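Local atomic coordinates of transcriptional regulator, LacI family (Burkholderia phymatum, PDB entry 2RGY), a protein that probably regulates transcription as a LacI-family DNA-binding factor, its periplasmic-binding-protein-like core presumably sensing a small, possibly sugar-like, effector. Residues E49-P52 and R53-A56; Q55-E58 and A59-L63; L83-L86 and H87-H90; M93-N97 and R98-A102. All coordinates share one frame; numbering follows the deposited sequence.

Contact 1: E49-P52 and R53-A56; sequences ESTP and REQA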
ATOM      1  N   GLU A  49      -1.847  -1.505  22.491  1.00 35.28           N
ATOM      2  CA  GLU A  49      -0.906  -0.503  22.962  1.00 37.68           C
ATOM      3  C   GLU A  49       0.437  -1.045  23.439  1.00 36.43           C
ATOM      4  O   GLU A  49       1.220  -0.304  24.033  1.00 37.46           O
ATOM      5  CB  GLU A  49      -1.547   0.375  24.063  1.00 40.64           C
ATOM      6  CG  GLU A  49      -1.722  -0.290  25.431  1.00 44.35           C
ATOM      7  CD  GLU A  49      -1.770   0.736  26.578  1.00 46.95           C
ATOM      8  OE1 GLU A  49      -2.702   1.576  26.602  1.00 48.44           O
ATOM      9  OE2 GLU A  49      -0.871   0.706  27.457  1.00 47.73           O
ATOM     10  N   SER A  50       0.718  -2.322  23.178  1.00 35.42           N
ATOM     11  CA  SER A  50       2.003  -2.910  23.578  1.00 32.39           C
ATOM     12  C   SER A  50       3.084  -2.411  22.625  1.00 30.78           C
ATOM     13  O   SER A  50       2.787  -1.683  21.673  1.00 30.74           O
ATOM     14  CB  SER A  50       1.946  -4.442  23.521  1.00 32.50           C
ATOM     15  OG  SER A  50       0.881  -4.947  24.305  1.00 30.80           O
ATOM     16  N   THR A  51       4.332  -2.798  22.879  1.00 30.23           N
ATOM     17  CA  THR A  51       5.447  -2.378  22.033  1.00 29.89           C
ATOM     18  C   THR A  51       5.400  -3.149  20.721  1.00 29.45           C
ATOM     19  O   THR A  51       4.778  -4.207  20.641  1.00 28.39           O
ATOM     20  CB  THR A  51       6.819  -2.644  22.701  1.00 29.65           C
ATOM     21  OG1 THR A  51       7.050  -4.053  22.796  1.00 29.20           O
ATOM     22  CG2 THR A  51       6.860  -2.040  24.097  1.00 31.59           C
ATOM     23  N   PRO A  52       6.045  -2.623  19.669  1.00 29.51           N
ATOM     24  CA  PRO A  52       6.043  -3.310  18.376  1.00 28.31           C
ATOM     25  C   PRO A  52       6.411  -4.779  18.526  1.00 27.69           C
ATOM     26  O   PRO A  52       5.760  -5.652  17.951  1.00 26.77           O
ATOM     27  CB  PRO A  52       7.063  -2.523  17.576  1.00 28.30           C
ATOM     28  CG  PRO A  52       6.814  -1.122  18.063  1.00 29.24           C
ATOM     29  CD  PRO A  52       6.711  -1.313  19.565  1.00 28.82           C
ATOM     30  N   ARG A  53       7.435  -5.052  19.326  1.00 26.24           N
ATOM     31  CA  ARG A  53       7.880  -6.420  19.546  1.00 26.25           C
ATOM     32  C   ARG A  53       6.784  -7.284  20.158  1.00 26.29           C
ATOM     33  O   ARG A  53       6.443  -8.337  19.619  1.00 25.13           O
ATOM     34  CB  ARG A  53       9.095  -6.435  20.465  1.00 28.01           C
ATOM     35  CG  ARG A  53       9.607  -7.821  20.772  1.00 30.43           C
ATOM     36  CD  ARG A  53      10.629  -7.775  21.894  1.00 31.91           C
ATOM     37  NE  ARG A  53      11.224  -9.086  22.116  1.00 33.76           N
ATOM     38  CZ  ARG A  53      12.079  -9.367  23.097  1.00 36.86           C
ATOM     39  NH1 ARG A  53      12.444  -8.425  23.959  1.00 35.84           N
ATOM     40  NH2 ARG A  53      12.578 -10.595  23.213  1.00 37.09           N
ATOM     41  N   GLU A  54       6.241  -6.844  21.290  1.00 26.39           N
ATOM     42  CA  GLU A  54       5.190  -7.591  21.966  1.00 26.49           C
ATOM     43  C   GLU A  54       3.919  -7.694  21.134  1.00 24.94           C
ATOM     44  O   GLU A  54       3.146  -8.636  21.290  1.00 25.24           O
ATOM     45  CB  GLU A  54       4.872  -6.952  23.317  1.00 29.06           C
ATOM     46  CG  GLU A  54       5.859  -7.307  24.426  1.00 34.55           C
ATOM     47  CD  GLU A  54       5.874  -8.800  24.747  1.00 37.41           C
ATOM     48  OE1 GLU A  54       4.820  -9.459  24.590  1.00 39.91           O
ATOM     49  OE2 GLU A  54       6.933  -9.317  25.177  1.00 38.83           O
ATOM     50  N   GLN A  55       3.698  -6.722  20.258  1.00 23.74           N
ATOM     51  CA  GLN A  55       2.520  -6.752  19.406  1.00 23.62           C
ATOM     52  C   GLN A  55       2.671  -7.896  18.416  1.00 21.60           C
ATOM     53  O   GLN A  55       1.690  -8.492  18.011  1.00 22.30           O
ATOM     54  CB  GLN A  55       2.369  -5.444  18.637  1.00 24.23           C
ATOM     55  CG  GLN A  55       1.907  -4.265  19.459  1.00 28.63           C
ATOM     56  CD  GLN A  55       1.715  -3.041  18.595  1.00 31.06           C
ATOM     57  OE1 GLN A  55       0.952  -3.068  17.632  1.00 32.70           O
ATOM     58  NE2 GLN A  55       2.414  -1.961  18.925  1.00 34.92           N
ATOM     59  N   ALA A  56       3.906  -8.187  18.022  1.00 19.69           N
ATOM     60  CA  ALA A  56       4.171  -9.278  17.086  1.00 20.30           C
ATOM     61  C   ALA A  56       4.082 -10.621  17.821  1.00 20.45           C
ATOM     62  O   ALA A  56       3.587 -11.607  17.280  1.00 20.22           O
ATOM     63  CB  ALA A  56       5.561  -9.110  16.454  1.00 17.96           C
TER

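Contact 2: Q55-E58 and A59-L63; sequences QALE and AVRFL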
ATOM      1  N   GLN A  55       3.698  -6.722  20.258  1.00 23.74           N
ATOM      2  CA  GLN A  55       2.520  -6.752  19.406  1.00 23.62           C
ATOM      3  C   GLN A  55       2.671  -7.896  18.416  1.00 21.60           C
ATOM      4  O   GLN A  55       1.690  -8.492  18.011  1.00 22.30           O
ATOM      5  CB  GLN A  55       2.369  -5.444  18.637  1.00 24.23           C
ATOM      6  CG  GLN A  55       1.907  -4.265  19.459  1.00 28.63           C
ATOM      7  CD  GLN A  55       1.715  -3.041  18.595  1.00 31.06           C
ATOM      8  OE1 GLN A  55       0.952  -3.068  17.632  1.00 32.70           O
ATOM      9  NE2 GLN A  55       2.414  -1.961  18.925  1.00 34.92           N
ATOM     10  N   ALA A  56       3.906  -8.187  18.022  1.00 19.69           N
ATOM     11  CA  ALA A  56       4.171  -9.278  17.086  1.00 20.30           C
ATOM     12  C   ALA A  56       4.082 -10.621  17.821  1.00 20.45           C
ATOM     13  O   ALA A  56       3.587 -11.607  17.280  1.00 20.22           O
ATOM     14  CB  ALA A  56       5.561  -9.110  16.454  1.00 17.96           C
ATOM     15  N   LEU A  57       4.576 -10.654  19.054  1.00 20.83           N
ATOM     16  CA  LEU A  57       4.528 -11.878  19.844  1.00 22.72           C
ATOM     17  C   LEU A  57       3.079 -12.286  20.064  1.00 22.22           C
ATOM     18  O   LEU A  57       2.719 -13.446  19.875  1.00 22.91           O
ATOM     19  CB  LEU A  57       5.214 -11.682  21.205  1.00 23.78           C
ATOM     20  CG  LEU A  57       6.723 -11.907  21.367  1.00 26.28           C
ATOM     21  CD1 LEU A  57       7.098 -13.233  20.728  1.00 26.48           C
ATOM     22  CD2 LEU A  57       7.516 -10.769  20.747  1.00 28.92           C
ATOM     23  N   GLU A  58       2.250 -11.324  20.452  1.00 21.95           N
ATOM     24  CA  GLU A  58       0.841 -11.581  20.706  1.00 23.23           C
ATOM     25  C   GLU A  58       0.106 -12.014  19.431  1.00 22.51           C
ATOM     26  O   GLU A  58      -0.702 -12.943  19.452  1.00 22.96           O
ATOM     27  CB  GLU A  58       0.176 -10.328  21.290  1.00 24.73           C
ATOM     28  CG  GLU A  58       0.891  -9.763  22.509  1.00 30.67           C
ATOM     29  CD  GLU A  58       0.249  -8.488  23.049  1.00 34.09           C
ATOM     30  OE1 GLU A  58      -0.182  -7.628  22.242  1.00 34.90           O
ATOM     31  OE2 GLU A  58       0.188  -8.334  24.292  1.00 38.22           O
ATOM     32  N   ALA A  59       0.388 -11.339  18.324  1.00 21.43           N
ATOM     33  CA  ALA A  59      -0.265 -11.664  17.062  1.00 20.22           C
ATOM     34  C   ALA A  59       0.089 -13.072  16.590  1.00 20.58           C
ATOM     35  O   ALA A  59      -0.790 -13.835  16.190  1.00 22.16           O
ATOM     36  CB  ALA A  59       0.112 -10.649  16.010  1.00 19.57           C
ATOM     37  N   VAL A  60       1.371 -13.422  16.631  1.00 20.29           N
ATOM     38  CA  VAL A  60       1.777 -14.758  16.205  1.00 19.48           C
ATOM     39  C   VAL A  60       1.186 -15.821  17.134  1.00 21.09           C
ATOM     40  O   VAL A  60       0.744 -16.872  16.672  1.00 20.96           O
ATOM     41  CB  VAL A  60       3.313 -14.902  16.156  1.00 18.42           C
ATOM     42  CG1 VAL A  60       3.686 -16.312  15.728  1.00 15.87           C
ATOM     43  CG2 VAL A  60       3.896 -13.889  15.176  1.00 18.80           C
ATOM     44  N   ARG A  61       1.166 -15.557  18.439  1.00 20.90           N
ATOM     45  CA  ARG A  61       0.579 -16.520  19.371  1.00 21.83           C
ATOM     46  C   ARG A  61      -0.920 -16.684  19.105  1.00 21.57           C
ATOM     47  O   ARG A  61      -1.484 -17.751  19.325  1.00 21.63           O
ATOM     48  CB  ARG A  61       0.831 -16.084  20.823  1.00 24.08           C
ATOM     49  CG  ARG A  61       2.276 -16.311  21.276  1.00 27.06           C
ATOM     50  CD  ARG A  61       2.511 -15.976  22.758  1.00 31.18           C
ATOM     51  NE  ARG A  61       2.354 -14.550  23.044  1.00 34.51           N
ATOM     52  CZ  ARG A  61       3.224 -13.812  23.737  1.00 35.99           C
ATOM     53  NH1 ARG A  61       4.338 -14.349  24.232  1.00 35.63           N
ATOM     54  NH2 ARG A  61       2.975 -12.527  23.944  1.00 35.86           N
ATOM     55  N   PHE A  62      -1.549 -15.622  18.614  1.00 20.76           N
ATOM     56  CA  PHE A  62      -2.973 -15.615  18.283  1.00 21.68           C
ATOM     57  C   PHE A  62      -3.230 -16.503  17.057  1.00 21.01           C
ATOM     58  O   PHE A  62      -4.276 -17.137  16.946  1.00 21.35           O
ATOM     59  CB  PHE A  62      -3.415 -14.179  17.986  1.00 21.77           C
ATOM     60  CG  PHE A  62      -4.885 -14.028  17.711  1.00 23.59           C
ATOM     61  CD1 PHE A  62      -5.827 -14.461  18.643  1.00 24.03           C
ATOM     62  CD2 PHE A  62      -5.332 -13.406  16.534  1.00 23.92           C
ATOM     63  CE1 PHE A  62      -7.203 -14.280  18.422  1.00 24.64           C
ATOM     64  CE2 PHE A  62      -6.706 -13.213  16.296  1.00 23.89           C
ATOM     65  CZ  PHE A  62      -7.649 -13.655  17.246  1.00 23.67           C
ATOM     66  N   LEU A  63      -2.273 -16.533  16.134  1.00 20.07           N
ATOM     67  CA  LEU A  63      -2.390 -17.358  14.937  1.00 19.29           C
ATOM     68  C   LEU A  63      -2.184 -18.817  15.329  1.00 19.54           C
ATOM     69  O   LEU A  63      -2.915 -19.708  14.889  1.00 18.12           O
ATOM     70  CB  LEU A  63      -1.331 -16.956  13.900  1.00 18.39           C
ATOM     71  CG  LEU A  63      -1.485 -15.600  13.199  1.00 17.21           C
ATOM     72  CD1 LEU A  63      -0.261 -15.333  12.329  1.00 17.83           C
ATOM     73  CD2 LEU A  63      -2.757 -15.587  12.357  1.00 16.74           C
TER

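Contact 3: L83-L86 and H87-H90; sequences LDEL and HRMH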
ATOM      1  N   LEU A  83      12.020 -15.879  17.863  1.00 27.89           N
ATOM      2  CA  LEU A  83      11.861 -16.827  16.764  1.00 28.68           C
ATOM      3  C   LEU A  83      11.938 -18.274  17.280  1.00 29.11           C
ATOM      4  O   LEU A  83      11.160 -19.129  16.857  1.00 27.36           O
ATOM      5  CB  LEU A  83      12.935 -16.577  15.700  1.00 29.02           C
ATOM      6  CG  LEU A  83      12.744 -15.458  14.661  1.00 30.36           C
ATOM      7  CD1 LEU A  83      12.105 -14.228  15.255  1.00 30.08           C
ATOM      8  CD2 LEU A  83      14.109 -15.125  14.076  1.00 32.02           C
ATOM      9  N   ASP A  84      12.867 -18.534  18.203  1.00 29.60           N
ATOM     10  CA  ASP A  84      13.046 -19.871  18.783  1.00 30.81           C
ATOM     11  C   ASP A  84      11.863 -20.321  19.637  1.00 30.31           C
ATOM     12  O   ASP A  84      11.477 -21.494  19.623  1.00 29.85           O
ATOM     13  CB  ASP A  84      14.322 -19.910  19.632  1.00 32.77           C
ATOM     14  CG  ASP A  84      15.570 -19.713  18.804  1.00 34.96           C
ATOM     15  OD1 ASP A  84      15.765 -20.481  17.840  1.00 37.80           O
ATOM     16  OD2 ASP A  84      16.357 -18.794  19.114  1.00 37.37           O
ATOM     17  N   GLU A  85      11.288 -19.380  20.376  1.00 29.82           N
ATOM     18  CA  GLU A  85      10.146 -19.660  21.244  1.00 30.54           C
ATOM     19  C   GLU A  85       8.902 -19.972  20.415  1.00 29.48           C
ATOM     20  O   GLU A  85       8.225 -20.980  20.638  1.00 30.02           O
ATOM     21  CB  GLU A  85       9.882 -18.450  22.136  1.00 31.78           C
ATOM     22  CG  GLU A  85       8.757 -18.646  23.099  1.00 36.30           C
ATOM     23  CD  GLU A  85       8.595 -17.460  24.010  1.00 41.74           C
ATOM     24  OE1 GLU A  85       7.939 -16.468  23.601  1.00 42.72           O
ATOM     25  OE2 GLU A  85       9.147 -17.520  25.138  1.00 44.15           O
ATOM     26  N   LEU A  86       8.611 -19.097  19.456  1.00 27.51           N
ATOM     27  CA  LEU A  86       7.463 -19.260  18.576  1.00 26.09           C
ATOM     28  C   LEU A  86       7.599 -20.561  17.796  1.00 25.93           C
ATOM     29  O   LEU A  86       6.612 -21.238  17.534  1.00 25.48           O
ATOM     30  CB  LEU A  86       7.377 -18.073  17.604  1.00 25.26           C
ATOM     31  CG  LEU A  86       7.103 -16.699  18.225  1.00 24.49           C
ATOM     32  CD1 LEU A  86       7.291 -15.586  17.191  1.00 24.73           C
ATOM     33  CD2 LEU A  86       5.688 -16.686  18.781  1.00 26.02           C
ATOM     34  N   HIS A  87       8.829 -20.918  17.436  1.00 26.00           N
ATOM     35  CA  HIS A  87       9.053 -22.136  16.675  1.00 27.75           C
ATOM     36  C   HIS A  87       8.790 -23.403  17.485  1.00 28.53           C
ATOM     37  O   HIS A  87       8.296 -24.392  16.938  1.00 27.40           O
ATOM     38  CB  HIS A  87      10.470 -22.179  16.118  1.00 28.97           C
ATOM     39  CG  HIS A  87      10.645 -23.186  15.028  1.00 31.63           C
ATOM     40  ND1 HIS A  87      10.047 -23.056  13.793  1.00 33.56           N
ATOM     41  CD2 HIS A  87      11.341 -24.347  14.988  1.00 31.62           C
ATOM     42  CE1 HIS A  87      10.368 -24.090  13.038  1.00 32.95           C
ATOM     43  NE2 HIS A  87      11.153 -24.887  13.740  1.00 32.97           N
ATOM     44  N   ARG A  88       9.114 -23.397  18.777  1.00 29.18           N
ATOM     45  CA  ARG A  88       8.846 -24.594  19.574  1.00 29.98           C
ATOM     46  C   ARG A  88       7.355 -24.711  19.888  1.00 29.22           C
ATOM     47  O   ARG A  88       6.858 -25.797  20.208  1.00 30.00           O
ATOM     48  CB  ARG A  88       9.663 -24.598  20.863  1.00 32.64           C
ATOM     49  CG  ARG A  88       9.520 -23.365  21.711  1.00 36.43           C
ATOM     50  CD  ARG A  88       9.894 -23.692  23.153  1.00 41.97           C
ATOM     51  NE  ARG A  88       8.748 -24.237  23.876  1.00 43.26           N
ATOM     52  CZ  ARG A  88       7.630 -23.547  24.105  1.00 45.98           C
ATOM     53  NH1 ARG A  88       7.519 -22.291  23.661  1.00 45.84           N
ATOM     54  NH2 ARG A  88       6.625 -24.103  24.775  1.00 45.30           N
HETATM   55  N   MSE A  89       6.641 -23.591  19.795  1.00 27.55           N
HETATM   56  CA  MSE A  89       5.196 -23.586  20.025  1.00 27.42           C
HETATM   57  C   MSE A  89       4.497 -24.138  18.781  1.00 26.74           C
HETATM   58  O   MSE A  89       3.408 -24.701  18.858  1.00 27.15           O
HETATM   59  CB  MSE A  89       4.686 -22.164  20.271  1.00 27.52           C
HETATM   60  CG  MSE A  89       4.816 -21.668  21.695  1.00 29.04           C
HETATM   61 SE   MSE A  89       4.326 -19.930  21.884  1.00 30.28          SE
HETATM   62  CE  MSE A  89       2.521 -20.063  21.930  1.00 30.54           C
ATOM     63  N   HIS A  90       5.131 -23.960  17.629  1.00 27.03           N
ATOM     64  CA  HIS A  90       4.556 -24.417  16.370  1.00 27.69           C
ATOM     65  C   HIS A  90       5.704 -24.675  15.401  1.00 26.82           C
ATOM     66  O   HIS A  90       6.193 -23.752  14.747  1.00 27.38           O
ATOM     67  CB  HIS A  90       3.621 -23.325  15.832  1.00 27.48           C
ATOM     68  CG  HIS A  90       2.720 -23.789  14.731  1.00 28.25           C
ATOM     69  ND1 HIS A  90       3.173 -24.040  13.453  1.00 29.28           N
ATOM     70  CD2 HIS A  90       1.397 -24.065  14.723  1.00 28.56           C
ATOM     71  CE1 HIS A  90       2.165 -24.452  12.705  1.00 29.77           C
ATOM     72  NE2 HIS A  90       1.076 -24.476  13.452  1.00 29.29           N
TER

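Contact 4: M93-N97 and R98-A102; sequences MVFLN and RAFDA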
HETATM    1  N   MSE A  93       6.589 -23.415  10.735  1.00 21.99           N
HETATM    2  CA  MSE A  93       6.694 -21.974  10.529  1.00 21.48           C
HETATM    3  C   MSE A  93       7.791 -21.667   9.528  1.00 19.02           C
HETATM    4  O   MSE A  93       8.732 -22.437   9.373  1.00 18.82           O
HETATM    5  CB  MSE A  93       7.098 -21.266  11.823  1.00 21.06           C
HETATM    6  CG  MSE A  93       6.020 -21.077  12.870  1.00 28.71           C
HETATM    7 SE   MSE A  93       6.719 -20.147  14.275  1.00 26.95          SE
HETATM    8  CE  MSE A  93       6.654 -18.570  13.739  1.00 27.29           C
ATOM      9  N   VAL A  94       7.676 -20.520   8.870  1.00 17.09           N
ATOM     10  CA  VAL A  94       8.700 -20.074   7.944  1.00 16.49           C
ATOM     11  C   VAL A  94       8.924 -18.588   8.251  1.00 18.69           C
ATOM     12  O   VAL A  94       7.974 -17.852   8.547  1.00 17.83           O
ATOM     13  CB  VAL A  94       8.289 -20.289   6.459  1.00 16.11           C
ATOM     14  CG1 VAL A  94       7.113 -19.403   6.085  1.00 13.95           C
ATOM     15  CG2 VAL A  94       9.481 -20.010   5.552  1.00 15.70           C
ATOM     16  N   PHE A  95      10.182 -18.158   8.202  1.00 18.39           N
ATOM     17  CA  PHE A  95      10.547 -16.781   8.502  1.00 19.72           C
ATOM     18  C   PHE A  95      11.085 -16.054   7.274  1.00 20.42           C
ATOM     19  O   PHE A  95      11.993 -16.540   6.612  1.00 20.79           O
ATOM     20  CB  PHE A  95      11.607 -16.766   9.598  1.00 20.69           C
ATOM     21  CG  PHE A  95      11.173 -17.438  10.857  1.00 22.86           C
ATOM     22  CD1 PHE A  95      10.156 -16.887  11.639  1.00 24.50           C
ATOM     23  CD2 PHE A  95      11.756 -18.638  11.254  1.00 24.78           C
ATOM     24  CE1 PHE A  95       9.720 -17.522  12.806  1.00 25.59           C
ATOM     25  CE2 PHE A  95      11.333 -19.289  12.416  1.00 26.62           C
ATOM     26  CZ  PHE A  95      10.309 -18.727  13.196  1.00 25.97           C
ATOM     27  N   LEU A  96      10.531 -14.883   6.982  1.00 20.87           N
ATOM     28  CA  LEU A  96      10.967 -14.102   5.833  1.00 20.88           C
ATOM     29  C   LEU A  96      11.848 -12.926   6.270  1.00 22.06           C
ATOM     30  O   LEU A  96      11.680 -12.380   7.362  1.00 20.40           O
ATOM     31  CB  LEU A  96       9.757 -13.546   5.080  1.00 20.59           C
ATOM     32  CG  LEU A  96       8.491 -14.403   5.014  1.00 22.16           C
ATOM     33  CD1 LEU A  96       7.360 -13.591   4.384  1.00 22.63           C
ATOM     34  CD2 LEU A  96       8.764 -15.666   4.235  1.00 20.09           C
ATOM     35  N   ASN A  97      12.784 -12.550   5.405  1.00 22.80           N
ATOM     36  CA  ASN A  97      13.685 -11.419   5.630  1.00 25.22           C
ATOM     37  C   ASN A  97      14.592 -11.417   6.864  1.00 26.24           C
ATOM     38  O   ASN A  97      15.100 -10.362   7.255  1.00 26.65           O
ATOM     39  CB  ASN A  97      12.882 -10.116   5.597  1.00 25.90           C
ATOM     40  CG  ASN A  97      13.679  -8.953   5.028  1.00 27.75           C
ATOM     41  OD1 ASN A  97      14.388  -9.098   4.028  1.00 24.89           O
ATOM     42  ND2 ASN A  97      13.545  -7.783   5.652  1.00 28.66           N
ATOM     43  N   ARG A  98      14.777 -12.573   7.494  1.00 27.07           N
ATOM     44  CA  ARG A  98      15.690 -12.687   8.636  1.00 27.73           C
ATOM     45  C   ARG A  98      16.107 -14.136   8.808  1.00 27.75           C
ATOM     46  O   ARG A  98      15.384 -15.049   8.420  1.00 26.52           O
ATOM     47  CB  ARG A  98      15.082 -12.141   9.936  1.00 27.17           C
ATOM     48  CG  ARG A  98      13.887 -12.863  10.482  1.00 26.08           C
ATOM     49  CD  ARG A  98      13.356 -12.067  11.662  1.00 26.20           C
ATOM     50  NE  ARG A  98      14.315 -12.011  12.759  1.00 25.07           N
ATOM     51  CZ  ARG A  98      14.263 -11.136  13.757  1.00 26.50           C
ATOM     52  NH1 ARG A  98      13.301 -10.226  13.798  1.00 23.59           N
ATOM     53  NH2 ARG A  98      15.165 -11.189  14.733  1.00 26.35           N
ATOM     54  N   ALA A  99      17.285 -14.337   9.384  1.00 27.84           N
ATOM     55  CA  ALA A  99      17.830 -15.677   9.571  1.00 28.76           C
ATOM     56  C   ALA A  99      17.222 -16.459  10.731  1.00 27.41           C
ATOM     57  O   ALA A  99      16.598 -15.887  11.630  1.00 26.74           O
ATOM     58  CB  ALA A  99      19.356 -15.585   9.744  1.00 28.76           C
ATOM     59  N   PHE A 100      17.407 -17.776  10.694  1.00 26.93           N
ATOM     60  CA  PHE A 100      16.915 -18.664  11.737  1.00 27.25           C
ATOM     61  C   PHE A 100      17.929 -19.806  11.888  1.00 28.84           C
ATOM     62  O   PHE A 100      17.727 -20.927  11.395  1.00 27.70           O
ATOM     63  CB  PHE A 100      15.533 -19.202  11.372  1.00 24.36           C
ATOM     64  CG  PHE A 100      14.868 -19.939  12.490  1.00 24.61           C
ATOM     65  CD1 PHE A 100      14.663 -19.315  13.722  1.00 23.95           C
ATOM     66  CD2 PHE A 100      14.485 -21.269  12.334  1.00 24.49           C
ATOM     67  CE1 PHE A 100      14.081 -20.009  14.788  1.00 23.98           C
ATOM     68  CE2 PHE A 100      13.899 -21.979  13.392  1.00 24.53           C
ATOM     69  CZ  PHE A 100      13.699 -21.352  14.618  1.00 24.34           C
ATOM     70  N   ASP A 101      19.025 -19.497  12.574  1.00 30.47           N
ATOM     71  CA  ASP A 101      20.116 -20.441  12.780  1.00 32.38           C
ATOM     72  C   ASP A 101      19.744 -21.835  13.271  1.00 31.95           C
ATOM     73  O   ASP A 101      20.312 -22.820  12.809  1.00 32.93           O
ATOM     74  CB  ASP A 101      21.159 -19.838  13.721  1.00 34.56           C
ATOM     75  CG  ASP A 101      21.724 -18.535  13.200  1.00 37.53           C
ATOM     76  OD1 ASP A 101      21.869 -18.407  11.958  1.00 37.80           O
ATOM     77  OD2 ASP A 101      22.032 -17.646  14.030  1.00 38.38           O
ATOM     78  N   ALA A 102      18.801 -21.935  14.201  1.00 32.78           N
ATOM     79  CA  ALA A 102      18.419 -23.253  14.698  1.00 32.75           C
ATOM     80  C   ALA A 102      17.891 -24.167  13.585  1.00 33.14           C
ATOM     81  O   ALA A 102      18.019 -25.398  13.665  1.00 33.69           O
ATOM     82  CB  ALA A 102      17.386 -23.117  15.801  1.00 32.88           C
TER

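Contact 1: E49-P52 and R53-A56
Thr-51 and Glu-54 meet where the chain turns into a helix: Thr-51 OG1 accepts from Glu-54 N at 3.3 Å, with an almost straight N-H...O angle of 172°. The hydroxyl stands between the backbone N and the carbonyl carbon of its own residue (chi1 68°), which brings it round to the backbone amide three residues ahead. Glu-54 CB lies 3.7 Å from the same OG1, a carbon packed beside the polar bond. Thr-51 is thus the N-cap of helix 52-65, which follows strand 40-44 in the alpha/beta fold, and Gln-55 N donates to Thr-51 O at 2.8 Å, the first bond of the helical pattern. Gln-55 doubles back along this first turn. Its chain, extended beyond CG, carries the amide past Thr-51 O to Ser-50, where NE2 donates to Ser-50 O at 2.8 Å. The donor stands well above the carbonyl plane of Ser-50, by 42°. On the flank of the turn Ser-50 CB rests against Glu-54 CB (3.9 Å). Arg-53 sends its extended chain away from the cap, and its guanidinium makes salt bridges to Glu-81 and Asp-82 near the start of helix 80-89.

Contact 2: Q55-E58 and A59-L63
Successive turns of one alpha-helix join Gln-55 to Ala-59, Ala-56 to Val-60, Leu-57 to Arg-61 and Glu-58 to Phe-62 through i to i+4 backbone bonds. The straightest runs from Val-60 N to Ala-56 O, 2.9 Å at an N-H...O angle of 169°. Val-60 CG2 also crowds that carbonyl, 3.1 Å from Ala-56 O. Among the side chains Arg-61 does most of the touching. It leans back toward the preceding turn, CG 3.2 Å from Leu-57 O, and a bend at chi3 (-66°) folds the guanidinium over the root of Leu-57. Leu-57 CB sits against one guanidinium face, 3.6 Å from NH2 of Arg-61 and offset toward the rim, while Glu-58 CG meets the edge of the same group, 3.7 Å from NH2. The Glu-58 carboxylate turns its plane 57° from the guanidinium and stays apart, OE2 being 5.0 Å from Arg-61 NH2 and weakly hydrogen-bonded to Ser-50 OG instead. Helix 52-65 lies with Ala-56, Ala-59, Val-60 and Leu-63 on Phe-14 of strand 10-14. Val-60 and Arg-61 touch helix 80-89, and Phe-62 stacks on His-40 of the second subunit, so the helix also serves the dimer interface.

Contact 3: L83-L86 and H87-H90
Arg-88 curls back over Glu-85 on the last turns of helix 80-89, the helical link of the beta-alpha-beta unit formed with strands 70-73 and 93-96. Its CB lies 3.8 Å from Asp-84 O. The next atom is pressed much closer: CG, swung between the backbone N and the carbonyl carbon (chi1 54°), comes within 2.9 Å of Glu-85 O. CD then draws off, and a bend at chi3 (-85°) returns the guanidinium toward the helix. There NH1 makes a weak bond to Glu-85 O, 3.4 Å long, and passes 3.9 Å from Glu-85 CG. The same Glu-85 O also accepts from the backbone N of Met-89, a selenomethionine. The two side chains, Glu-85 and Arg-88, run side by side in the same direction, yet carboxylate and guanidinium planes are turned 83° apart, and NH1 of Arg-88 remains 5.3 Å from Glu-85 OE2. On other sides of the helix, Leu-86 packs on Val-60 of helix 52-65 and the His-87 ring meets Phe-100 edge-to-face. His-90 is the first residue past the helix; its NE2 bonds to Cys-68 O, and its N donates weakly to Leu-86 O at 3.1 Å.

Contact 4: M93-N97 and R98-A102
Arg-98 NH1 is gripped by two backbone carbonyls, Ser-75 O and Leu-78 O, while NH2 forms a salt bridge with Asp-80. On the way to them the side chain passes Leu-96, with Arg-98 CG 3.9 Å from Leu-96 O. The carbonyl bonds and the charged partner together should fix the rotation of the buried guanidinium and balance its charge. Asn-97 takes a left-handed backbone conformation (phi 59°, psi 17°), which breaks the extended run of strand 93-96, and its OD1 accepts from His-112 NE2. The strand lies inside the parallel sheet of one lobe, between strands 70-73 and 107-108. The turn comes at the C-terminal end of the strand, the edge where proteins with a type I periplasmic-binding-protein fold usually hold their ligand between two lobes.

Beyond the turn the chain doubles back far enough for Phe-100 to meet Phe-95. The pair is edge-to-face but well short of perpendicular, the planes at 51° and the ring centroids 4.6 Å apart. Phe-95 CE2 comes down over the centre of the Phe-100 ring, 3.6 Å from its CD1, and the neighbouring CD2 of Phe-95 lies 3.6 Å from Phe-100 CG. Phe-100 presents that face to the strand, while Ala-102 CB lies over the rim of the other face.

The four contacts follow one another through one lobe, the parallel sheet with strand order 2-1-3-4-5 and its helices. Contacts 1 and 2 share Gln-55, Ala-56 and helix 52-65, with centres about 9 Å apart. Contact 3 lies on the adjacent helix 80-89, its centre about 12 Å from that of contact 2, where Leu-57 meets Leu-86 and Arg-61 meets Met-89. Contact 4, about 11 Å from contact 3 centre to centre, opens on strand 93-96, and Leu-83 packs on Arg-98. Contacts 1 and 4 are about 19 Å apart between centres and do not touch. The series runs from a surface helix cap, through the helix that meets the second subunit in contact 2, to a strand inside the sheet.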